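Local structure of putative glyoxalase superfamily protein (Ralstonia eutropha, 3IUZ) at residues 172-175 with 176-180; 99-102 with 103-106; 65-68 with 69-73; 216-219 with 220-223. The protein is probably an iron(II)-dependent dioxygenase of the 2-oxoadipate dioxygenase/decarboxylase family, related to the glyoxalase superfamily. One frame throughout, in Å; residues are numbered along the deposited sequence.

Contact 1 of 4, residues 172-175 with 176-180; sequences TPRA and QTLLW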
loop_
_atom_site.group_PDB
_atom_site.type_symbol
_atom_site.label_atom_id
_atom_site.label_comp_id
_atom_site.label_asym_id
_atom_site.label_seq_id
_atom_site.Cartn_x
_atom_site.Cartn_y
_atom_site.Cartn_z
ATOM N N THR A 172 14.835 1.799 -10.057
ATOM C CA THR A 172 16.171 1.976 -10.554
ATOM C C THR A 172 16.552 0.819 -11.530
ATOM O O THR A 172 15.877 -0.217 -11.564
ATOM C CB THR A 172 17.172 1.989 -9.409
ATOM O OG1 THR A 172 17.332 0.669 -8.882
ATOM C CG2 THR A 172 16.799 3.017 -8.299
ATOM N N PRO A 173 17.666 0.975 -12.256
ATOM C CA PRO A 173 18.084 -0.096 -13.159
ATOM C C PRO A 173 18.430 -1.387 -12.449
ATOM O O PRO A 173 18.185 -2.462 -12.974
ATOM C CB PRO A 173 19.320 0.462 -13.845
ATOM C CG PRO A 173 19.343 1.950 -13.573
ATOM C CD PRO A 173 18.359 2.253 -12.524
ATOM N N ARG A 174 19.040 -1.270 -11.281
ATOM C CA ARG A 174 19.362 -2.430 -10.488
ATOM C C ARG A 174 18.063 -3.099 -10.017
ATOM O O ARG A 174 17.988 -4.336 -9.970
ATOM C CB ARG A 174 20.224 -2.011 -9.307
ATOM C CG ARG A 174 20.579 -3.157 -8.401
ATOM C CD ARG A 174 21.592 -4.118 -9.033
ATOM N NE ARG A 174 21.921 -5.169 -8.079
ATOM C CZ ARG A 174 22.453 -6.343 -8.393
ATOM N NH1 ARG A 174 22.783 -6.664 -9.658
ATOM N NH2 ARG A 174 22.631 -7.211 -7.446
ATOM N N ALA A 175 17.061 -2.292 -9.646
ATOM C CA ALA A 175 15.773 -2.829 -9.199
ATOM C C ALA A 175 15.177 -3.664 -10.350
ATOM O O ALA A 175 14.676 -4.777 -10.154
ATOM C CB ALA A 175 14.775 -1.700 -8.780
ATOM N N GLN A 176 15.214 -3.099 -11.541
ATOM C CA GLN A 176 14.645 -3.789 -12.713
ATOM C C GLN A 176 15.422 -5.015 -13.086
ATOM O O GLN A 176 14.835 -5.996 -13.505
ATOM C CB GLN A 176 14.538 -2.842 -13.886
ATOM C CG GLN A 176 13.540 -1.709 -13.641
ATOM C CD GLN A 176 13.348 -0.789 -14.835
ATOM O OE1 GLN A 176 12.994 -1.237 -15.957
ATOM N NE2 GLN A 176 13.496 0.527 -14.587
ATOM N N THR A 177 16.757 -4.962 -12.943
ATOM C CA THR A 177 17.592 -6.127 -13.156
ATOM C C THR A 177 17.151 -7.312 -12.295
ATOM O O THR A 177 16.943 -8.460 -12.795
ATOM C CB THR A 177 19.067 -5.797 -12.823
ATOM O OG1 THR A 177 19.522 -4.751 -13.703
ATOM C CG2 THR A 177 19.962 -7.054 -12.961
ATOM N N LEU A 178 16.939 -7.051 -11.006
ATOM C CA LEU A 178 16.645 -8.138 -10.050
ATOM C C LEU A 178 15.199 -8.653 -10.213
ATOM O O LEU A 178 14.942 -9.857 -10.109
ATOM C CB LEU A 178 16.916 -7.668 -8.593
ATOM C CG LEU A 178 18.413 -7.418 -8.270
ATOM C CD1 LEU A 178 18.636 -6.832 -6.832
ATOM C CD2 LEU A 178 19.205 -8.741 -8.459
ATOM N N LEU A 179 14.291 -7.717 -10.472
ATOM C CA LEU A 179 12.896 -8.022 -10.748
ATOM C C LEU A 179 12.721 -9.018 -11.912
ATOM O O LEU A 179 12.001 -10.001 -11.813
ATOM C CB LEU A 179 12.201 -6.709 -11.087
ATOM C CG LEU A 179 10.735 -6.583 -10.765
ATOM C CD1 LEU A 179 10.475 -7.203 -9.396
ATOM C CD2 LEU A 179 10.358 -5.058 -10.874
ATOM N N TRP A 180 13.406 -8.759 -13.032
ATOM C CA TRP A 180 13.289 -9.592 -14.212
ATOM C C TRP A 180 14.105 -10.888 -14.152
ATOM O O TRP A 180 13.687 -11.874 -14.780
ATOM C CB TRP A 180 13.507 -8.718 -15.470
ATOM C CG TRP A 180 12.355 -7.798 -15.543
ATOM C CD1 TRP A 180 12.286 -6.488 -15.127
ATOM C CD2 TRP A 180 11.011 -8.176 -15.863
ATOM N NE1 TRP A 180 11.007 -6.034 -15.240
ATOM C CE2 TRP A 180 10.205 -7.046 -15.682
ATOM C CE3 TRP A 180 10.415 -9.368 -16.290
ATOM C CZ2 TRP A 180 8.821 -7.068 -15.913
ATOM C CZ3 TRP A 180 9.041 -9.388 -16.509
ATOM C CH2 TRP A 180 8.273 -8.214 -16.360
#

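Contact 2 of 4, residues 99-102 with 103-106; sequences GEAA and FTRI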
loop_
_atom_site.group_PDB
_atom_site.type_symbol
_atom_site.label_atom_id
_atom_site.label_comp_id
_atom_site.label_asym_id
_atom_site.label_seq_id
_atom_site.Cartn_x
_atom_site.Cartn_y
_atom_site.Cartn_z
ATOM N N GLY A 99 -0.473 6.489 -14.226
ATOM C CA GLY A 99 -1.388 5.641 -13.487
ATOM C C GLY A 99 -0.785 4.370 -12.945
ATOM O O GLY A 99 0.348 4.371 -12.399
ATOM N N GLU A 100 -1.531 3.290 -13.046
ATOM C CA GLU A 100 -1.126 2.035 -12.379
ATOM C C GLU A 100 0.128 1.380 -12.993
ATOM O O GLU A 100 0.744 0.519 -12.367
ATOM C CB GLU A 100 -2.243 1.023 -12.281
ATOM C CG GLU A 100 -2.699 0.467 -13.594
ATOM C CD GLU A 100 -3.219 -0.928 -13.480
ATOM O OE1 GLU A 100 -3.596 -1.345 -12.364
ATOM O OE2 GLU A 100 -3.264 -1.579 -14.538
ATOM N N ALA A 101 0.474 1.751 -14.223
ATOM C CA ALA A 101 1.654 1.189 -14.889
ATOM C C ALA A 101 2.902 1.404 -14.039
ATOM O O ALA A 101 3.866 0.698 -14.161
ATOM C CB ALA A 101 1.869 1.843 -16.288
ATOM N N ALA A 102 2.887 2.399 -13.177
ATOM C CA ALA A 102 4.050 2.653 -12.331
ATOM C C ALA A 102 4.268 1.501 -11.367
ATOM O O ALA A 102 5.375 1.267 -10.941
ATOM C CB ALA A 102 3.897 3.993 -11.571
ATOM N N PHE A 103 3.192 0.794 -11.026
ATOM C CA PHE A 103 3.249 -0.350 -10.137
ATOM C C PHE A 103 3.014 -1.728 -10.786
ATOM O O PHE A 103 3.582 -2.688 -10.326
ATOM C CB PHE A 103 2.289 -0.118 -8.967
ATOM C CG PHE A 103 2.805 0.929 -8.049
ATOM C CD1 PHE A 103 3.780 0.604 -7.127
ATOM C CD2 PHE A 103 2.484 2.268 -8.257
ATOM C CE1 PHE A 103 4.366 1.571 -6.375
ATOM C CE2 PHE A 103 3.068 3.239 -7.500
ATOM C CZ PHE A 103 3.989 2.885 -6.541
ATOM N N THR A 104 2.223 -1.839 -11.843
ATOM C CA THR A 104 2.073 -3.161 -12.456
ATOM C C THR A 104 3.425 -3.700 -13.013
ATOM O O THR A 104 3.646 -4.893 -13.006
ATOM C CB THR A 104 1.005 -3.195 -13.541
ATOM O OG1 THR A 104 1.176 -2.119 -14.436
ATOM C CG2 THR A 104 -0.419 -3.089 -12.893
ATOM N N ARG A 105 4.272 -2.811 -13.502
ATOM C CA ARG A 105 5.635 -3.125 -13.917
ATOM C C ARG A 105 6.513 -3.699 -12.783
ATOM O O ARG A 105 7.557 -4.285 -13.072
ATOM C CB ARG A 105 6.319 -1.913 -14.510
ATOM C CG ARG A 105 6.773 -0.865 -13.454
ATOM C CD ARG A 105 7.210 0.463 -14.026
ATOM N NE ARG A 105 7.414 1.451 -12.960
ATOM C CZ ARG A 105 8.337 2.415 -12.951
ATOM N NH1 ARG A 105 9.191 2.598 -13.955
ATOM N NH2 ARG A 105 8.370 3.256 -11.935
ATOM N N ILE A 106 6.064 -3.540 -11.521
ATOM C CA ILE A 106 6.692 -4.111 -10.354
ATOM C C ILE A 106 5.931 -5.362 -9.901
ATOM O O ILE A 106 6.525 -6.428 -9.681
ATOM C CB ILE A 106 6.744 -3.093 -9.163
ATOM C CG1 ILE A 106 7.552 -1.834 -9.496
ATOM C CG2 ILE A 106 7.262 -3.773 -7.891
ATOM C CD1 ILE A 106 7.396 -0.639 -8.423
HETATM O O HOH W 1 -0.959 -1.614 -15.977
HETATM O O HOH W 2 6.958 3.157 -9.333
#

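Contact 3 of 4, residues 65-68 with 69-73; sequences RAYT and DDVAA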
loop_
_atom_site.group_PDB
_atom_site.type_symbol
_atom_site.label_atom_id
_atom_site.label_comp_id
_atom_site.label_asym_id
_atom_site.label_seq_id
_atom_site.Cartn_x
_atom_site.Cartn_y
_atom_site.Cartn_z
ATOM N N ARG A 65 -0.569 1.487 14.932
ATOM C CA ARG A 65 0.456 1.064 15.861
ATOM C C ARG A 65 -0.135 0.717 17.230
ATOM O O ARG A 65 0.257 -0.304 17.824
ATOM C CB ARG A 65 1.513 2.162 15.948
ATOM C CG ARG A 65 2.865 1.736 16.518
ATOM C CD ARG A 65 3.953 2.712 16.054
ATOM N NE ARG A 65 3.753 4.088 16.561
ATOM C CZ ARG A 65 3.547 5.202 15.825
ATOM N NH1 ARG A 65 3.483 5.201 14.473
ATOM N NH2 ARG A 65 3.398 6.367 16.457
ATOM N N ALA A 66 -1.101 1.514 17.712
ATOM C CA ALA A 66 -1.795 1.248 18.981
ATOM C C ALA A 66 -2.525 -0.071 19.008
ATOM O O ALA A 66 -2.386 -0.890 19.950
ATOM C CB ALA A 66 -2.832 2.387 19.281
ATOM N N TYR A 67 -3.339 -0.274 17.969
ATOM C CA TYR A 67 -4.047 -1.515 17.768
ATOM C C TYR A 67 -3.071 -2.706 17.728
ATOM O O TYR A 67 -3.246 -3.684 18.460
ATOM C CB TYR A 67 -4.913 -1.507 16.487
ATOM C CG TYR A 67 -5.523 -2.884 16.254
ATOM C CD1 TYR A 67 -6.607 -3.299 17.007
ATOM C CD2 TYR A 67 -4.967 -3.797 15.331
ATOM C CE1 TYR A 67 -7.132 -4.581 16.864
ATOM C CE2 TYR A 67 -5.494 -5.066 15.177
ATOM C CZ TYR A 67 -6.574 -5.441 15.932
ATOM O OH TYR A 67 -7.096 -6.673 15.820
ATOM N N THR A 68 -2.055 -2.627 16.885
ATOM C CA THR A 68 -1.180 -3.768 16.712
ATOM C C THR A 68 -0.311 -3.992 17.949
ATOM O O THR A 68 0.004 -5.140 18.272
ATOM C CB THR A 68 -0.281 -3.641 15.458
ATOM O OG1 THR A 68 0.485 -2.450 15.547
ATOM C CG2 THR A 68 -1.109 -3.673 14.132
ATOM N N ASP A 69 0.066 -2.910 18.676
ATOM C CA ASP A 69 0.744 -3.096 19.983
ATOM C C ASP A 69 -0.102 -3.961 20.956
ATOM O O ASP A 69 0.426 -4.835 21.673
ATOM C CB ASP A 69 1.058 -1.754 20.637
ATOM C CG ASP A 69 2.265 -1.045 20.023
ATOM O OD1 ASP A 69 2.984 -1.632 19.179
ATOM O OD2 ASP A 69 2.484 0.145 20.376
ATOM N N ASP A 70 -1.416 -3.724 20.999
ATOM C CA ASP A 70 -2.290 -4.549 21.815
ATOM C C ASP A 70 -2.315 -5.998 21.298
ATOM O O ASP A 70 -2.341 -6.948 22.062
ATOM C CB ASP A 70 -3.726 -4.042 21.811
ATOM C CG ASP A 70 -3.930 -2.782 22.623
ATOM O OD1 ASP A 70 -2.995 -2.261 23.296
ATOM O OD2 ASP A 70 -5.088 -2.317 22.568
ATOM N N VAL A 71 -2.337 -6.166 19.994
ATOM C CA VAL A 71 -2.339 -7.537 19.426
ATOM C C VAL A 71 -1.093 -8.297 19.894
ATOM O O VAL A 71 -1.197 -9.395 20.414
ATOM C CB VAL A 71 -2.482 -7.493 17.875
ATOM C CG1 VAL A 71 -2.228 -8.881 17.223
ATOM C CG2 VAL A 71 -3.894 -6.948 17.507
ATOM N N ALA A 72 0.080 -7.695 19.716
ATOM C CA ALA A 72 1.311 -8.310 20.152
ATOM C C ALA A 72 1.275 -8.586 21.648
ATOM O O ALA A 72 1.605 -9.689 22.079
ATOM C CB ALA A 72 2.542 -7.435 19.775
ATOM N N ALA A 73 0.817 -7.611 22.431
ATOM C CA ALA A 73 0.774 -7.752 23.861
ATOM C C ALA A 73 -0.092 -8.915 24.287
ATOM O O ALA A 73 0.207 -9.553 25.294
ATOM C CB ALA A 73 0.299 -6.430 24.569
HETATM O O HOH W 3 -1.632 0.011 22.362
HETATM O O HOH W 4 2.996 -2.507 16.701
#

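Contact 4 of 4, residues 216-219 with 220-223; sequences YETL and LRES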
loop_
_atom_site.group_PDB
_atom_site.type_symbol
_atom_site.label_atom_id
_atom_site.label_comp_id
_atom_site.label_asym_id
_atom_site.label_seq_id
_atom_site.Cartn_x
_atom_site.Cartn_y
_atom_site.Cartn_z
ATOM N N TYR A 216 -2.367 22.726 -4.122
ATOM C CA TYR A 216 -3.000 21.785 -3.190
ATOM C C TYR A 216 -4.435 22.201 -2.942
ATOM O O TYR A 216 -5.381 21.383 -3.048
ATOM C CB TYR A 216 -2.227 21.676 -1.853
ATOM C CG TYR A 216 -3.014 20.943 -0.783
ATOM C CD1 TYR A 216 -3.133 19.552 -0.819
ATOM C CD2 TYR A 216 -3.674 21.636 0.247
ATOM C CE1 TYR A 216 -3.863 18.866 0.142
ATOM C CE2 TYR A 216 -4.438 20.937 1.238
ATOM C CZ TYR A 216 -4.527 19.579 1.202
ATOM O OH TYR A 216 -5.288 18.870 2.140
ATOM N N GLU A 217 -4.616 23.495 -2.704
ATOM C CA GLU A 217 -5.941 24.037 -2.410
ATOM C C GLU A 217 -6.846 23.998 -3.633
ATOM O O GLU A 217 -8.004 23.627 -3.529
ATOM C CB GLU A 217 -5.824 25.442 -1.794
ATOM C CG GLU A 217 -5.142 25.374 -0.419
ATOM C CD GLU A 217 -4.644 26.703 0.132
ATOM O OE1 GLU A 217 -4.553 27.705 -0.612
ATOM O OE2 GLU A 217 -4.334 26.721 1.341
ATOM N N THR A 218 -6.317 24.332 -4.806
ATOM C CA THR A 218 -7.100 24.185 -6.053
ATOM C C THR A 218 -7.615 22.766 -6.224
ATOM O O THR A 218 -8.807 22.549 -6.551
ATOM C CB THR A 218 -6.281 24.568 -7.279
ATOM O OG1 THR A 218 -5.979 25.970 -7.216
ATOM C CG2 THR A 218 -7.034 24.240 -8.584
ATOM N N LEU A 219 -6.742 21.790 -5.979
ATOM C CA LEU A 219 -7.161 20.389 -6.079
ATOM C C LEU A 219 -8.219 20.084 -5.036
ATOM O O LEU A 219 -9.241 19.422 -5.315
ATOM C CB LEU A 219 -5.959 19.439 -5.945
ATOM C CG LEU A 219 -4.790 19.591 -6.982
ATOM C CD1 LEU A 219 -3.588 18.726 -6.582
ATOM C CD2 LEU A 219 -5.220 19.299 -8.399
ATOM N N LEU A 220 -7.982 20.563 -3.830
ATOM C CA LEU A 220 -8.867 20.196 -2.737
ATOM C C LEU A 220 -10.297 20.689 -2.935
ATOM O O LEU A 220 -11.234 20.034 -2.484
ATOM C CB LEU A 220 -8.304 20.685 -1.419
ATOM C CG LEU A 220 -8.985 20.273 -0.124
ATOM C CD1 LEU A 220 -9.204 18.751 -0.001
ATOM C CD2 LEU A 220 -8.182 20.860 1.061
ATOM N N ARG A 221 -10.469 21.800 -3.627
ATOM C CA ARG A 221 -11.805 22.298 -3.902
ATOM C C ARG A 221 -12.647 21.358 -4.780
ATOM O O ARG A 221 -13.872 21.398 -4.723
ATOM C CB ARG A 221 -11.732 23.666 -4.538
ATOM C CG ARG A 221 -10.931 24.635 -3.683
ATOM C CD ARG A 221 -11.343 26.087 -3.760
ATOM N NE ARG A 221 -10.361 26.832 -2.968
ATOM C CZ ARG A 221 -9.222 27.337 -3.455
ATOM N NH1 ARG A 221 -8.911 27.230 -4.750
ATOM N NH2 ARG A 221 -8.384 27.962 -2.630
ATOM N N GLU A 222 -12.019 20.530 -5.599
ATOM C CA GLU A 222 -12.775 19.639 -6.480
ATOM C C GLU A 222 -12.642 18.165 -6.161
ATOM O O GLU A 222 -13.526 17.386 -6.490
ATOM C CB GLU A 222 -12.449 19.914 -7.942
ATOM C CG GLU A 222 -12.529 21.403 -8.299
ATOM C CD GLU A 222 -12.167 21.695 -9.704
ATOM O OE1 GLU A 222 -12.550 20.908 -10.590
ATOM O OE2 GLU A 222 -11.499 22.743 -9.929
ATOM N N SER A 223 -11.576 17.794 -5.469
ATOM C CA SER A 223 -11.290 16.391 -5.193
ATOM C C SER A 223 -10.439 16.243 -3.942
ATOM O O SER A 223 -9.274 16.559 -3.969
ATOM C CB SER A 223 -10.487 15.762 -6.372
ATOM O OG SER A 223 -10.144 14.424 -6.057
HETATM O O HOH W 5 -10.549 24.039 -7.952
HETATM O O HOH W 6 -5.676 28.036 -5.000
#

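Contact 1 of 4, residues 172-175 with 176-180
The carbonyl oxygen Pro-173 O is gripped twice by Thr-177: the hydroxyl donates from OG1 to Pro-173 O over 2.7 Å, and the amide N of the same residue reaches that oxygen over 2.9 Å. The two donors arrive from opposite faces of the carbonyl plane, the hydroxyl tilted 33° out of it, so both bonds fit round one acceptor. The threonine torsion explains the hydroxyl's bond: with OG1 beside its own backbone N (chi1 -61°), the hydroxyl points back toward the preceding turn, a common habit of threonine within a helix. One turn before, Thr-172 uses its side chain the other way round. As the N-cap it accepts at OG1 from Ala-175 N, 3.1 Å away, while its carbonyl O takes the first backbone bond from Gln-176 N at 3.0 Å. The amide end of Gln-176 turns away to Leu-171 O, although its CG still rests 3.5 Å from Thr-172 O. On another side of the helix, Arg-174 reaches forward past Leu-178, and the two side chains run at a slant to one another. Leu-178 CD2 lies over one face of the guanidinium, toward its rim, 3.9 Å from Arg-174 NH2. A salt bridge from Arg-174 NE to Glu-195 holds the head over this methyl, and Leu-178 itself packs on helix 190-200. Taken together, the threonine N-cap, proline at the first helical position and the onset of i to i+4 bonding are those of a capped alpha-helical N-terminus, here of helix 173-185.

Contact 2 of 4, residues 99-102 with 103-106
Glu-100 and Thr-104 meet at a slant, with the threonine methyl against the carboxylate: CG2 of Thr-104 is 3.6 Å from Glu-100 CD and about as close to both carboxylate oxygens. The hydroxyl lies on the other branch. Placed between its backbone N and carbonyl carbon (chi1 48°), Thr-104 OG1 faces the backbone of Glu-100 and Ala-101, and one water joins it to Glu-100 OE2 at 2.7 Å from each atom. The remaining carboxylate oxygen, OE1, is hydrogen-bonded to Tyr-130. In the backbone, Glu-100 O accepts two amides: Thr-104 N closes an i to i+4 bond, and Phe-103 N, 2.8 Å from Glu-100 O, an i to i+3 bond on the same oxygen.

Arg-105 folds back along the helix instead of pointing outward. Its chain runs extended from CG to NE, and NE donates to Ala-102 O over 2.9 Å with an N-H...O angle of 168°. That oxygen lies in the guanidinium plane, yet NE stands above the carbonyl plane of Ala-102. A second water closes a small ring, donating to Ala-102 O and accepting from Arg-105 NH2 at 3.0 Å. The same water sits over one face of the Phe-103 ring, toward its rim, while Ala-102 CB approaches Phe-103 CD2 to 4.0 Å.

Around helix 101-110, Arg-105 is salt-bridged to Asp-169, the Phe-103 ring packs on Leu-85 and Thr-87 of strand 80-87, and Glu-100 and Thr-104 lie against strand 125-132.

Contact 3 of 4, residues 65-68 with 69-73
Asp-69 continues regular alpha-helical i to i+4 bonding in helix 62-73, its amide N donating to Arg-65 O over 2.7 Å. Its carboxylate lies alongside the Arg-65 side chain, both pointing the same way, but their planes are 61° apart and no salt bridge forms: Arg-65 NE and Asp-69 OD2 are 5.6 Å apart, and the arginine instead donates from NH1 to Leu-58 O. A water links the carboxylate to the helix, donating to Asp-69 OD1 at 2.6 Å and meeting Thr-68 OG1. This hydroxyl also bonds to Gly-64 O.

Asp-70 makes a similar link on another side. Its N donates to Ala-66 O, and a second water donates both to that oxygen and to Asp-70 OD1, 2.8 Å away, while OD2 forms a salt bridge with Arg-258. With CG beside its own backbone N (chi1 -73°), the carboxylate is directed back along the preceding turn.

Val-71 carries the apolar contact. Its N donates to Tyr-67 O, and Tyr-67, whose other neighbours include the edge-to-face ring of Phe-305, lies obliquely across the valine. The pair makes a CH-pi contact: Val-71 CG2 stands over the ring face, 3.8 Å from the Tyr-67 centroid, 30° off the ring normal, and closest to Tyr-67 CE2 at 3.4 Å. Ala-72, whose methyl touches His-21 of helix 16-25, donates from N to Thr-68 O, 2.9 Å away.

Contact 4 of 4, residues 216-219 with 220-223
Glu-217 O lies over one face of the Arg-221 guanidinium, 3.8 Å above its plane and displaced toward the rim, so the oxygen sits over the group while its C=O points at Arg-221 N, which donates to it over 3.1 Å. The other flat group, the ring of Tyr-216, meets the ring of Phe-286 with the planes at about 55°. Tyr-216 lies side by side with Leu-220, pointing the same way, and Leu-220 CD2 comes obliquely to the ring, 3.7 Å from both Tyr-216 CE2 and OH.

The arginine chain bends at chi2 (-149°) and returns along the preceding turn, bringing NH2 to 3.7 Å from Glu-217 CB. A water between Thr-218 OG1 and Arg-221 NH1 makes only a weak bond to the arginine, and the threonine hydroxyl is also hydrogen-bonded to Ala-214 O.

Farther along, Leu-219 O receives two amides: Ser-223 N, 2.9 Å away, closes an i to i+4 bond, and Glu-222 N an i to i+3 bond. A further water donates to Thr-218 O and Glu-222 OE2, and the latter is also hydrogen-bonded to Ser-153 OG. Ser-223 then becomes the N-cap of helix 224-232, its OG accepting from Met-226 N. The preceding helix is wedged between neighbours, with Leu-219 against helix 154-164 and Ala-230, and Tyr-216 and Leu-220 against Ala-227 of helix 224-232.

Overall arrangement
Along the chain the order is contact 3, contact 2, contact 1 and contact 4, each within a different helix: 62-73, 101-110, 173-185 and 213-222. Contacts 1 and 2 alone touch, with centres about 14 Å apart; Leu-179 CD2 packs 3.6 Å from Arg-105 O, so helix 173-185 lies beside helix 101-110. Contact 3 is on the opposite side of the chain's centre from contact 2, their centres about 32 Å apart, and contact 4 is about 25 Å from contact 2 and 35 Å from contact 3 between centres. Contacts 2, 3 and 4 each reach strands of the mixed sheet, at separate places, whereas contact 1 packs on contact 2.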